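Long-range contacts in trehalose-6-phosphate phosphatase (Candida albicans, PDB 5DXF), which belongs to glycosyltransferase family 20, whose members have the two-domain GT-B fold: residues H204-L209 against L228-P233; V433-N438 against E459-A464; I299-E304 against M437-L442. All coordinates share one frame; numbering follows the deposited sequence.

Interaction 1. Residues H204-L209 against L228-P233; sequences HDYYLL and LHVPFP
H204 and H229 both carry their rings anti to the carbonyl carbon, beside the backbone N (chi1 -47° and -67°), and these two rotations, one at the end of strand 200-204, the other in the loop after strand 223-227, bring the imidazoles together edge to edge. ND1 of H204 lies 3.0 Å from NE2 of H229, a hydrogen bond in which either nitrogen could be the donor. The centroids are 5.2 Å apart and the ring planes are moderately inclined, so the pair meets rim to rim and neither ring covers the other's face. NE2 of H204 is hydrogen-bonded to N35 OD1, so both ring nitrogens have partners.

D205 supplies the other polar link. Its OD1 accepts from the backbone N of H229 at 2.7 Å, on the syn side but somewhat out of the carboxylate plane, and more weakly from V230 N at 3.3 Å. Two consecutive amides of 228-233 thus point at one oxygen. The carboxylate stands nearly perpendicular to the H229 ring (82°), and D205 OD1 lies near the ring plane at its edge, 3.7 Å from H229 CD2.

Apolar contacts accompany these bonds. Y206 crosses V230 at about a right angle, its CD1 lying 3.5 Å from V230 CG2, while its hydroxyl bonds to E153, which also receives Y207. L209 CD2 also approaches L228 CD1 at 4.3 Å.

Strands 200-204 and 223-227 are parallel neighbours in the large sheet, and both segments continue from their C-terminal ends. This is the arrangement of a Rossmann-like domain of a GT-B protein, in which loops at the C-terminal edge of the sheet face the other domain.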
ATOM      1  N   HIS A 204     -10.901   1.551  -6.746  1.00 75.06           N
ATOM      2  CA  HIS A 204      -9.848   1.839  -5.790  1.00 68.53           C
ATOM      3  C   HIS A 204      -9.000   3.067  -6.084  1.00 65.37           C
ATOM      4  O   HIS A 204      -8.527   3.267  -7.188  1.00 65.77           O
ATOM      5  CB  HIS A 204      -8.939   0.628  -5.639  1.00 63.35           C
ATOM      6  CG  HIS A 204      -9.673  -0.661  -5.467  1.00 62.55           C
ATOM      7  ND1 HIS A 204      -9.632  -1.386  -4.300  1.00 67.47           N
ATOM      8  CD2 HIS A 204     -10.447  -1.365  -6.319  1.00 66.88           C
ATOM      9  CE1 HIS A 204     -10.358  -2.477  -4.434  1.00 69.62           C
ATOM     10  NE2 HIS A 204     -10.867  -2.486  -5.650  1.00 74.50           N
ATOM     11  N   ASP A 205      -8.838   3.887  -5.060  1.00 61.75           N
ATOM     12  CA  ASP A 205      -7.770   4.871  -4.949  1.00 61.49           C
ATOM     13  C   ASP A 205      -7.924   6.202  -5.671  1.00 61.71           C
ATOM     14  O   ASP A 205      -8.918   6.468  -6.316  1.00 62.72           O
ATOM     15  CB  ASP A 205      -6.419   4.243  -5.259  1.00 53.00           C
ATOM     16  CG  ASP A 205      -5.591   4.025  -4.026  1.00 53.89           C
ATOM     17  OD1 ASP A 205      -6.096   4.258  -2.919  1.00 53.43           O
ATOM     18  OD2 ASP A 205      -4.429   3.616  -4.157  1.00 54.64           O
ATOM     19  N   TYR A 206      -6.898   7.028  -5.533  1.00 64.11           N
ATOM     20  CA  TYR A 206      -6.910   8.428  -5.934  1.00 66.75           C
ATOM     21  C   TYR A 206      -7.012   8.721  -7.426  1.00 60.87           C
ATOM     22  O   TYR A 206      -7.401   9.810  -7.814  1.00 64.33           O
ATOM     23  CB  TYR A 206      -5.748   9.181  -5.295  1.00 60.21           C
ATOM     24  CG  TYR A 206      -4.413   8.528  -5.486  1.00 61.57           C
ATOM     25  CD1 TYR A 206      -4.056   7.417  -4.757  1.00 59.24           C
ATOM     26  CD2 TYR A 206      -3.508   9.031  -6.395  1.00 56.08           C
ATOM     27  CE1 TYR A 206      -2.826   6.820  -4.932  1.00 61.39           C
ATOM     28  CE2 TYR A 206      -2.281   8.446  -6.578  1.00 58.72           C
ATOM     29  CZ  TYR A 206      -1.944   7.343  -5.843  1.00 67.81           C
ATOM     30  OH  TYR A 206      -0.721   6.764  -6.032  1.00 59.84           O
ATOM     31  N   TYR A 207      -6.618   7.774  -8.260  1.00 60.94           N
ATOM     32  CA  TYR A 207      -6.692   7.983  -9.702  1.00 64.20           C
ATOM     33  C   TYR A 207      -8.140   8.026 -10.177  1.00 69.11           C
ATOM     34  O   TYR A 207      -8.441   8.550 -11.249  1.00 63.64           O
ATOM     35  CB  TYR A 207      -5.934   6.880 -10.447  1.00 68.65           C
ATOM     36  CG  TYR A 207      -4.430   7.044 -10.480  1.00 64.62           C
ATOM     37  CD1 TYR A 207      -3.781   7.424 -11.646  1.00 63.19           C
ATOM     38  CD2 TYR A 207      -3.660   6.810  -9.349  1.00 63.89           C
ATOM     39  CE1 TYR A 207      -2.404   7.567 -11.686  1.00 61.23           C
ATOM     40  CE2 TYR A 207      -2.285   6.947  -9.379  1.00 62.69           C
ATOM     41  CZ  TYR A 207      -1.663   7.329 -10.548  1.00 57.66           C
ATOM     42  OH  TYR A 207      -0.295   7.470 -10.576  1.00 55.57           O
ATOM     43  N   LEU A 208      -9.035   7.476  -9.365  1.00 69.54           N
ATOM     44  CA  LEU A 208     -10.420   7.279  -9.771  1.00 70.91           C
ATOM     45  C   LEU A 208     -11.416   7.952  -8.831  1.00 71.02           C
ATOM     46  O   LEU A 208     -12.532   7.466  -8.640  1.00 69.52           O
ATOM     47  CB  LEU A 208     -10.709   5.781  -9.863  1.00 71.05           C
ATOM     48  CG  LEU A 208      -9.757   5.057 -10.819  1.00 79.16           C
ATOM     49  CD1 LEU A 208     -10.066   3.572 -10.887  1.00 83.42           C
ATOM     50  CD2 LEU A 208      -9.820   5.700 -12.196  1.00 76.33           C
ATOM     51  N   LEU A 209     -11.001   9.055  -8.232  1.00 68.71           N
ATOM     52  CA  LEU A 209     -11.822   9.822  -7.309  1.00 66.41           C
ATOM     53  C   LEU A 209     -13.053  10.418  -7.963  1.00 72.14           C
ATOM     54  O   LEU A 209     -14.092  10.558  -7.338  1.00 69.95           O
ATOM     55  CB  LEU A 209     -11.001  10.923  -6.662  1.00 69.55           C
ATOM     56  CG  LEU A 209      -9.971  10.458  -5.646  1.00 67.78           C
ATOM     57  CD1 LEU A 209      -9.284  11.655  -5.033  1.00 60.23           C
ATOM     58  CD2 LEU A 209     -10.595   9.585  -4.582  1.00 60.34           C
ATOM     59  N   LEU A 228     -10.348   3.640  -0.413  1.00 52.71           N
ATOM     60  CA  LEU A 228      -9.137   4.440  -0.517  1.00 52.99           C
ATOM     61  C   LEU A 228      -7.993   3.731   0.193  1.00 51.97           C
ATOM     62  O   LEU A 228      -8.042   3.526   1.403  1.00 56.81           O
ATOM     63  CB  LEU A 228      -9.358   5.831   0.078  1.00 53.17           C
ATOM     64  CG  LEU A 228      -8.299   6.875  -0.272  1.00 54.69           C
ATOM     65  CD1 LEU A 228      -8.407   7.248  -1.743  1.00 54.60           C
ATOM     66  CD2 LEU A 228      -8.427   8.104   0.613  1.00 54.05           C
ATOM     67  N   HIS A 229      -6.968   3.343  -0.561  1.00 50.51           N
ATOM     68  CA  HIS A 229      -5.828   2.632   0.016  1.00 57.88           C
ATOM     69  C   HIS A 229      -4.866   3.616   0.669  1.00 52.37           C
ATOM     70  O   HIS A 229      -4.206   3.297   1.659  1.00 50.61           O
ATOM     71  CB  HIS A 229      -5.095   1.808  -1.049  1.00 54.60           C
ATOM     72  CG  HIS A 229      -5.893   0.669  -1.594  1.00 61.83           C
ATOM     73  ND1 HIS A 229      -5.710  -0.634  -1.177  1.00 52.55           N
ATOM     74  CD2 HIS A 229      -6.867   0.628  -2.534  1.00 57.47           C
ATOM     75  CE1 HIS A 229      -6.540  -1.423  -1.830  1.00 50.51           C
ATOM     76  NE2 HIS A 229      -7.253  -0.683  -2.660  1.00 59.56           N
ATOM     77  N   VAL A 230      -4.789   4.810   0.097  1.00 51.34           N
ATOM     78  CA  VAL A 230      -3.941   5.868   0.630  1.00 55.12           C
ATOM     79  C   VAL A 230      -4.651   6.627   1.752  1.00 51.18           C
ATOM     80  O   VAL A 230      -5.873   6.523   1.883  1.00 51.53           O
ATOM     81  CB  VAL A 230      -3.526   6.854  -0.492  1.00 51.64           C
ATOM     82  CG1 VAL A 230      -2.516   6.196  -1.409  1.00 48.86           C
ATOM     83  CG2 VAL A 230      -4.745   7.324  -1.280  1.00 46.66           C
ATOM     84  N   PRO A 231      -3.929   7.446   2.488  1.00 53.15           N
ATOM     85  CA  PRO A 231      -4.524   8.247   3.554  1.00 55.31           C
ATOM     86  C   PRO A 231      -5.431   9.346   3.026  1.00 49.67           C
ATOM     87  O   PRO A 231      -5.307   9.742   1.887  1.00 48.74           O
ATOM     88  CB  PRO A 231      -3.313   8.878   4.217  1.00 52.39           C
ATOM     89  CG  PRO A 231      -2.216   7.929   3.958  1.00 51.53           C
ATOM     90  CD  PRO A 231      -2.471   7.358   2.609  1.00 45.90           C
ATOM     91  N   PHE A 232      -6.360   9.808   3.847  1.00 53.35           N
ATOM     92  CA  PHE A 232      -7.151  10.975   3.495  1.00 53.92           C
ATOM     93  C   PHE A 232      -6.762  12.154   4.359  1.00 54.26           C
ATOM     94  O   PHE A 232      -6.644  12.038   5.570  1.00 51.11           O
ATOM     95  CB  PHE A 232      -8.648  10.723   3.581  1.00 48.43           C
ATOM     96  CG  PHE A 232      -9.448  11.588   2.661  1.00 47.69           C
ATOM     97  CD1 PHE A 232      -9.686  11.199   1.370  1.00 42.81           C
ATOM     98  CD2 PHE A 232      -9.936  12.804   3.086  1.00 53.78           C
ATOM     99  CE1 PHE A 232     -10.404  11.996   0.515  1.00 46.70           C
ATOM    100  CE2 PHE A 232     -10.658  13.611   2.243  1.00 46.68           C
ATOM    101  CZ  PHE A 232     -10.890  13.207   0.952  1.00 49.05           C
ATOM    102  N   PRO A 233      -6.528  13.339   3.647  1.00 50.62           N
ATOM    103  CA  PRO A 233      -6.046  14.440   4.492  1.00 55.33           C
ATOM    104  C   PRO A 233      -7.122  15.222   5.228  1.00 52.30           C
ATOM    105  O   PRO A 233      -8.262  15.230   4.800  1.00 44.49           O
ATOM    106  CB  PRO A 233      -5.340  15.347   3.505  1.00 50.00           C
ATOM    107  CG  PRO A 233      -6.224  15.322   2.332  1.00 50.64           C
ATOM    108  CD  PRO A 233      -6.667  13.906   2.213  1.00 51.30           C
TER

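Interaction 2. Residues V433-N438 against E459-A464; sequences VRDGMN and EFTGTA
The loop V433-N438 carries the DGMN sequence familiar in glycosyltransferase family 20, and it follows strand 428-430 of the parallel sheet formed with strands 455-458 and 471-473. The loop E459-A464 follows the adjacent strand 455-458, so the contact joins the loops that leave the C-terminal ends of two neighbouring parallel strands. D435 sits at its centre. OD1 takes the hydroxyl of T461, with T461 OG1 as donor at 2.6 Å on the syn lone pair, and also G462 N at 3.1 Å, which arrives nearly along the C-O axis in a fairly straight bond (163° at the hydrogen). With chi1 at 57°, D435 places its CG between the backbone N and the carbonyl carbon, and this carries the carboxylate across to the T461-G462 corner.

Farther along, N438 N donates to T463 OG1 at 2.9 Å. The M437 chain bends at chi2 (-59°), bringing SD beside the same OG1 and CE up to G462 O. G462 also approaches G436 through a CA-H...O contact, its CA 3.6 Å from G436 O. At the other end V433 O packs against F460 CB at 3.3 Å.

OD2 of D435 forms a salt bridge with R344. With OD1 taken by two donors and OD2 by an arginine, the carboxylate should have little freedom to rotate, and it ties both loops to the segment that carries R344.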
ATOM      1  N   VAL A 433       6.209   7.627   7.831  1.00 49.56           N
ATOM      2  CA  VAL A 433       5.713   8.920   8.290  1.00 50.93           C
ATOM      3  C   VAL A 433       4.199   9.004   8.139  1.00 48.83           C
ATOM      4  O   VAL A 433       3.502   9.520   9.017  1.00 53.71           O
ATOM      5  CB  VAL A 433       6.388  10.082   7.518  1.00 46.24           C
ATOM      6  CG1 VAL A 433       5.570  11.365   7.610  1.00 58.91           C
ATOM      7  CG2 VAL A 433       7.798  10.302   8.043  1.00 46.06           C
ATOM      8  N   ARG A 434       3.699   8.471   7.027  1.00 48.07           N
ATOM      9  CA  ARG A 434       2.271   8.490   6.740  1.00 41.18           C
ATOM     10  C   ARG A 434       1.915   7.532   5.607  1.00 46.15           C
ATOM     11  O   ARG A 434       2.368   7.704   4.473  1.00 54.62           O
ATOM     12  CB  ARG A 434       1.818   9.911   6.387  1.00 46.15           C
ATOM     13  CG  ARG A 434       0.333  10.045   6.097  1.00 55.25           C
ATOM     14  CD  ARG A 434      -0.120  11.488   6.264  1.00 48.48           C
ATOM     15  NE  ARG A 434      -1.458  11.727   5.729  1.00 53.53           N
ATOM     16  CZ  ARG A 434      -2.579  11.618   6.435  1.00 58.20           C
ATOM     17  NH1 ARG A 434      -2.533  11.264   7.712  1.00 50.79           N
ATOM     18  NH2 ARG A 434      -3.749  11.860   5.862  1.00 54.70           N
ATOM     19  N   ASP A 435       1.103   6.523   5.914  1.00 48.32           N
ATOM     20  CA  ASP A 435       0.619   5.602   4.888  1.00 57.04           C
ATOM     21  C   ASP A 435      -0.749   5.020   5.229  1.00 55.13           C
ATOM     22  O   ASP A 435      -1.214   5.123   6.365  1.00 57.57           O
ATOM     23  CB  ASP A 435       1.626   4.465   4.658  1.00 66.87           C
ATOM     24  CG  ASP A 435       1.943   3.680   5.925  1.00 64.57           C
ATOM     25  OD1 ASP A 435       1.136   3.680   6.879  1.00 59.54           O
ATOM     26  OD2 ASP A 435       3.015   3.041   5.960  1.00 59.59           O
ATOM     27  N   GLY A 436      -1.385   4.404   4.238  1.00 57.67           N
ATOM     28  CA  GLY A 436      -2.639   3.713   4.461  1.00 59.59           C
ATOM     29  C   GLY A 436      -2.397   2.423   5.217  1.00 62.07           C
ATOM     30  O   GLY A 436      -3.019   2.171   6.250  1.00 62.45           O
ATOM     31  N   MET A 437      -1.477   1.610   4.707  1.00 62.75           N
ATOM     32  CA  MET A 437      -1.144   0.337   5.335  1.00 64.12           C
ATOM     33  C   MET A 437       0.265  -0.131   4.990  1.00 62.45           C
ATOM     34  O   MET A 437       0.729   0.038   3.863  1.00 67.81           O
ATOM     35  CB  MET A 437      -2.155  -0.737   4.928  1.00 65.36           C
ATOM     36  CG  MET A 437      -3.232  -0.982   5.965  1.00 71.12           C
ATOM     37  SD  MET A 437      -2.523  -1.492   7.541  1.00 74.00           S
ATOM     38  CE  MET A 437      -3.874  -1.118   8.651  1.00 64.63           C
ATOM     39  N   ASN A 438       0.937  -0.724   5.971  1.00 56.52           N
ATOM     40  CA  ASN A 438       2.251  -1.313   5.750  1.00 55.02           C
ATOM     41  C   ASN A 438       2.155  -2.830   5.623  1.00 54.67           C
ATOM     42  O   ASN A 438       2.059  -3.546   6.620  1.00 56.35           O
ATOM     43  CB  ASN A 438       3.210  -0.936   6.879  1.00 61.05           C
ATOM     44  CG  ASN A 438       4.656  -1.247   6.542  1.00 66.58           C
ATOM     45  OD1 ASN A 438       5.173  -2.310   6.885  1.00 61.43           O
ATOM     46  ND2 ASN A 438       5.316  -0.317   5.861  1.00 61.55           N
ATOM     47  N   GLU A 459       4.157   4.762  15.101  1.00 50.26           N
ATOM     48  CA  GLU A 459       2.801   4.995  15.578  1.00 53.62           C
ATOM     49  C   GLU A 459       1.976   5.741  14.534  1.00 54.31           C
ATOM     50  O   GLU A 459       0.754   5.846  14.652  1.00 54.03           O
ATOM     51  CB  GLU A 459       2.820   5.773  16.892  1.00 51.85           C
ATOM     52  CG  GLU A 459       3.426   7.160  16.780  1.00 51.05           C
ATOM     53  CD  GLU A 459       3.540   7.847  18.123  1.00 62.81           C
ATOM     54  OE1 GLU A 459       3.822   7.155  19.123  1.00 67.86           O
ATOM     55  OE2 GLU A 459       3.341   9.079  18.183  1.00 69.60           O
ATOM     56  N   PHE A 460       2.650   6.253  13.510  1.00 52.48           N
ATOM     57  CA  PHE A 460       1.987   7.035  12.476  1.00 58.39           C
ATOM     58  C   PHE A 460       1.563   6.187  11.283  1.00 55.85           C
ATOM     59  O   PHE A 460       0.812   6.652  10.426  1.00 60.72           O
ATOM     60  CB  PHE A 460       2.895   8.171  12.005  1.00 53.68           C
ATOM     61  CG  PHE A 460       3.248   9.150  13.084  1.00 54.15           C
ATOM     62  CD1 PHE A 460       2.310  10.059  13.544  1.00 51.01           C
ATOM     63  CD2 PHE A 460       4.517   9.167  13.633  1.00 45.52           C
ATOM     64  CE1 PHE A 460       2.632  10.963  14.536  1.00 49.67           C
ATOM     65  CE2 PHE A 460       4.844  10.068  14.624  1.00 47.97           C
ATOM     66  CZ  PHE A 460       3.901  10.968  15.076  1.00 58.10           C
ATOM     67  N   THR A 461       2.041   4.949  11.217  1.00 61.28           N
ATOM     68  CA  THR A 461       1.620   4.059  10.142  1.00 66.30           C
ATOM     69  C   THR A 461       0.244   3.488  10.463  1.00 62.81           C
ATOM     70  O   THR A 461      -0.128   3.353  11.630  1.00 65.96           O
ATOM     71  CB  THR A 461       2.625   2.910   9.901  1.00 65.76           C
ATOM     72  OG1 THR A 461       2.331   2.274   8.652  1.00 57.34           O
ATOM     73  CG2 THR A 461       2.559   1.879  11.015  1.00 67.77           C
ATOM     74  N   GLY A 462      -0.513   3.167   9.419  1.00 60.29           N
ATOM     75  CA  GLY A 462      -1.862   2.657   9.581  1.00 60.64           C
ATOM     76  C   GLY A 462      -1.905   1.306  10.270  1.00 65.23           C
ATOM     77  O   GLY A 462      -2.884   0.972  10.928  1.00 60.82           O
ATOM     78  N   THR A 463      -0.837   0.528  10.124  1.00 60.17           N
ATOM     79  CA  THR A 463      -0.798  -0.821  10.683  1.00 59.90           C
ATOM     80  C   THR A 463      -0.775  -0.785  12.211  1.00 59.17           C
ATOM     81  O   THR A 463      -1.229  -1.722  12.871  1.00 57.28           O
ATOM     82  CB  THR A 463       0.416  -1.612  10.153  1.00 60.06           C
ATOM     83  OG1 THR A 463       0.412  -1.594   8.720  1.00 57.66           O
ATOM     84  CG2 THR A 463       0.357  -3.054  10.618  1.00 57.28           C
ATOM     85  N   ALA A 464      -0.272   0.311  12.770  1.00 61.19           N
ATOM     86  CA  ALA A 464      -0.335   0.519  14.213  1.00 65.62           C
ATOM     87  C   ALA A 464      -1.780   0.434  14.716  1.00 62.71           C
ATOM     88  O   ALA A 464      -2.020   0.090  15.874  1.00 62.42           O
ATOM     89  CB  ALA A 464       0.282   1.858  14.592  1.00 55.16           C
TER

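Interaction 3. Residues I299-E304 against M437-L442; sequences IGIDTE and MNTTSL
Apolar contacts between I301 and the start of helix 439-447 carry most of this interface. I301 is the centre: its CB points toward the other segment, and chi1 of 50° tucks CG1 over the residue's own backbone, which directs CD1 onto the backbone side of L442, 3.3 Å from L442 CB. The second branch, CG2, meets the methyl of T439, with 3.6 Å between I301 CG2 and T439 CG2, and lies 4.1 Å from L442 CD1. Both branches of the isoleucine are therefore used, CD1 on L442 and CG2 mainly on T439, about one helical turn earlier. A looser contact precedes this, where I299 CG2 lies 4.2 Å from M437 CG.

Polar bonds cap the two helix starts. N438 is the N-cap residue of helix 439-447: its OD1 accepts from S441 N at 2.9 Å, while S441 OG donates back to N438 O at 2.6 Å, tilted 29° from the carbonyl plane. D302 is the N-cap of helix 303-311, its OD1 accepting from two partners beyond the segments, K305 N and Q513 NE2.

Segment 299-304 lies beyond strand 290-296 of the large sheet, whereas helix 439-447 follows strand 428-430 of another sheet. I301 also pairs through its backbone with V512, at the start of helix 512-526. Such apolar packing bridges the two domains, as expected where the halves of a GT-B fold meet.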
ATOM      1  N   ILE A 299      -7.160  -3.179   5.086  1.00 56.54           N
ATOM      2  CA  ILE A 299      -6.875  -4.313   4.219  1.00 57.51           C
ATOM      3  C   ILE A 299      -5.893  -5.296   4.830  1.00 57.45           C
ATOM      4  O   ILE A 299      -5.011  -4.919   5.589  1.00 53.06           O
ATOM      5  CB  ILE A 299      -6.351  -3.871   2.848  1.00 56.68           C
ATOM      6  CG1 ILE A 299      -6.440  -5.029   1.861  1.00 53.62           C
ATOM      7  CG2 ILE A 299      -4.925  -3.371   2.956  1.00 45.14           C
ATOM      8  CD1 ILE A 299      -6.503  -4.584   0.423  1.00 54.18           C
ATOM      9  N   GLY A 300      -6.067  -6.566   4.493  1.00 70.75           N
ATOM     10  CA  GLY A 300      -5.185  -7.611   4.977  1.00 62.86           C
ATOM     11  C   GLY A 300      -4.434  -8.256   3.827  1.00 53.31           C
ATOM     12  O   GLY A 300      -4.734  -7.993   2.662  1.00 46.16           O
ATOM     13  N   ILE A 301      -3.446  -9.065   4.177  1.00 61.21           N
ATOM     14  CA  ILE A 301      -2.677  -9.857   3.228  1.00 63.03           C
ATOM     15  C   ILE A 301      -3.281 -11.227   2.949  1.00 58.31           C
ATOM     16  O   ILE A 301      -4.157 -11.682   3.660  1.00 58.37           O
ATOM     17  CB  ILE A 301      -1.213 -10.006   3.670  1.00 56.53           C
ATOM     18  CG1 ILE A 301      -1.122 -10.468   5.110  1.00 52.06           C
ATOM     19  CG2 ILE A 301      -0.489  -8.686   3.545  1.00 62.44           C
ATOM     20  CD1 ILE A 301       0.291 -10.461   5.640  1.00 58.46           C
ATOM     21  N   ASP A 302      -2.800 -11.882   1.905  1.00 66.85           N
ATOM     22  CA  ASP A 302      -3.186 -13.250   1.634  1.00 60.57           C
ATOM     23  C   ASP A 302      -2.276 -14.111   2.454  1.00 62.18           C
ATOM     24  O   ASP A 302      -1.210 -14.497   2.020  1.00 62.35           O
ATOM     25  CB  ASP A 302      -2.971 -13.575   0.174  1.00 63.70           C
ATOM     26  CG  ASP A 302      -3.449 -14.939  -0.182  1.00 64.60           C
ATOM     27  OD1 ASP A 302      -3.485 -15.800   0.710  1.00 65.14           O
ATOM     28  OD2 ASP A 302      -3.804 -15.145  -1.351  1.00 67.02           O
ATOM     29  N   THR A 303      -2.710 -14.389   3.668  1.00 67.11           N
ATOM     30  CA  THR A 303      -1.884 -15.050   4.653  1.00 66.79           C
ATOM     31  C   THR A 303      -1.477 -16.460   4.280  1.00 72.31           C
ATOM     32  O   THR A 303      -0.357 -16.868   4.525  1.00 69.99           O
ATOM     33  CB  THR A 303      -2.599 -15.085   5.999  1.00 63.64           C
ATOM     34  OG1 THR A 303      -3.113 -13.787   6.276  1.00 75.33           O
ATOM     35  CG2 THR A 303      -1.643 -15.448   7.078  1.00 73.79           C
ATOM     36  N   GLU A 304      -2.398 -17.214   3.713  1.00 72.32           N
ATOM     37  CA  GLU A 304      -2.116 -18.616   3.393  1.00 79.91           C
ATOM     38  C   GLU A 304      -1.021 -18.744   2.337  1.00 70.63           C
ATOM     39  O   GLU A 304      -0.134 -19.590   2.468  1.00 76.84           O
ATOM     40  CB  GLU A 304      -3.392 -19.363   2.942  1.00 83.24           C
ATOM     41  CG  GLU A 304      -3.856 -19.169   1.484  1.00 84.18           C
ATOM     42  CD  GLU A 304      -4.831 -20.251   1.028  1.00 92.34           C
ATOM     43  OE1 GLU A 304      -4.622 -21.430   1.390  1.00 81.50           O
ATOM     44  OE2 GLU A 304      -5.805 -19.928   0.311  1.00 89.74           O
ATOM     45  N   MET A 437      -1.477   1.610   4.707  1.00 62.75           N
ATOM     46  CA  MET A 437      -1.144   0.337   5.335  1.00 64.12           C
ATOM     47  C   MET A 437       0.265  -0.131   4.990  1.00 62.45           C
ATOM     48  O   MET A 437       0.729   0.038   3.863  1.00 67.81           O
ATOM     49  CB  MET A 437      -2.155  -0.737   4.928  1.00 65.36           C
ATOM     50  CG  MET A 437      -3.232  -0.982   5.965  1.00 71.12           C
ATOM     51  SD  MET A 437      -2.523  -1.492   7.541  1.00 74.00           S
ATOM     52  CE  MET A 437      -3.874  -1.118   8.651  1.00 64.63           C
ATOM     53  N   ASN A 438       0.937  -0.724   5.971  1.00 56.52           N
ATOM     54  CA  ASN A 438       2.251  -1.313   5.750  1.00 55.02           C
ATOM     55  C   ASN A 438       2.155  -2.830   5.623  1.00 54.67           C
ATOM     56  O   ASN A 438       2.059  -3.546   6.620  1.00 56.35           O
ATOM     57  CB  ASN A 438       3.210  -0.936   6.879  1.00 61.05           C
ATOM     58  CG  ASN A 438       4.656  -1.247   6.542  1.00 66.58           C
ATOM     59  OD1 ASN A 438       5.173  -2.310   6.885  1.00 61.43           O
ATOM     60  ND2 ASN A 438       5.316  -0.317   5.861  1.00 61.55           N
ATOM     61  N   THR A 439       2.173  -3.308   4.383  1.00 51.61           N
ATOM     62  CA  THR A 439       2.073  -4.731   4.077  1.00 57.26           C
ATOM     63  C   THR A 439       3.275  -5.516   4.610  1.00 55.42           C
ATOM     64  O   THR A 439       3.141  -6.644   5.112  1.00 60.49           O
ATOM     65  CB  THR A 439       1.954  -4.945   2.551  1.00 63.65           C
ATOM     66  OG1 THR A 439       0.761  -4.313   2.070  1.00 57.18           O
ATOM     67  CG2 THR A 439       1.918  -6.421   2.204  1.00 63.00           C
ATOM     68  N   THR A 440       4.446  -4.896   4.506  1.00 55.19           N
ATOM     69  CA  THR A 440       5.712  -5.514   4.882  1.00 54.02           C
ATOM     70  C   THR A 440       5.732  -5.981   6.337  1.00 49.70           C
ATOM     71  O   THR A 440       6.292  -7.031   6.645  1.00 54.41           O
ATOM     72  CB  THR A 440       6.887  -4.540   4.643  1.00 51.29           C
ATOM     73  OG1 THR A 440       6.907  -4.148   3.265  1.00 67.74           O
ATOM     74  CG2 THR A 440       8.218  -5.188   5.000  1.00 49.17           C
ATOM     75  N   SER A 441       5.115  -5.207   7.226  1.00 46.23           N
ATOM     76  CA  SER A 441       5.060  -5.569   8.640  1.00 48.29           C
ATOM     77  C   SER A 441       4.266  -6.855   8.854  1.00 51.22           C
ATOM     78  O   SER A 441       4.709  -7.758   9.566  1.00 47.03           O
ATOM     79  CB  SER A 441       4.452  -4.431   9.462  1.00 51.79           C
ATOM     80  OG  SER A 441       3.189  -4.048   8.948  1.00 45.42           O
ATOM     81  N   LEU A 442       3.094  -6.926   8.232  1.00 52.03           N
ATOM     82  CA  LEU A 442       2.238  -8.104   8.310  1.00 53.42           C
ATOM     83  C   LEU A 442       2.947  -9.341   7.756  1.00 60.84           C
ATOM     84  O   LEU A 442       3.002 -10.393   8.414  1.00 50.99           O
ATOM     85  CB  LEU A 442       0.933  -7.855   7.553  1.00 54.80           C
ATOM     86  CG  LEU A 442       0.171  -6.569   7.882  1.00 60.15           C
ATOM     87  CD1 LEU A 442      -0.999  -6.374   6.925  1.00 48.46           C
ATOM     88  CD2 LEU A 442      -0.311  -6.582   9.323  1.00 53.24           C
TER

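How the interactions relate
The three contacts lie within one chain, their centres about 12 to 18 Å apart, and they converge on the interface between the two domains. Interactions 2 and 3 share M437 and N438: the loop 433-438, which bonds T463, runs into the helix that I301 packs against, and T463 CG2 comes 3.4 Å from S441 OG. Interactions 1 and 2 also touch across the interface, where R434 NH2 packs 2.9 Å from F232 O and P231 lies against D435 and G436. Interactions 1 and 3 meet more lightly, H229 CE1 to I299 CD1 at 3.9 Å. Together they lie at the inter-domain region, in which GT-B proteins generally place their active site.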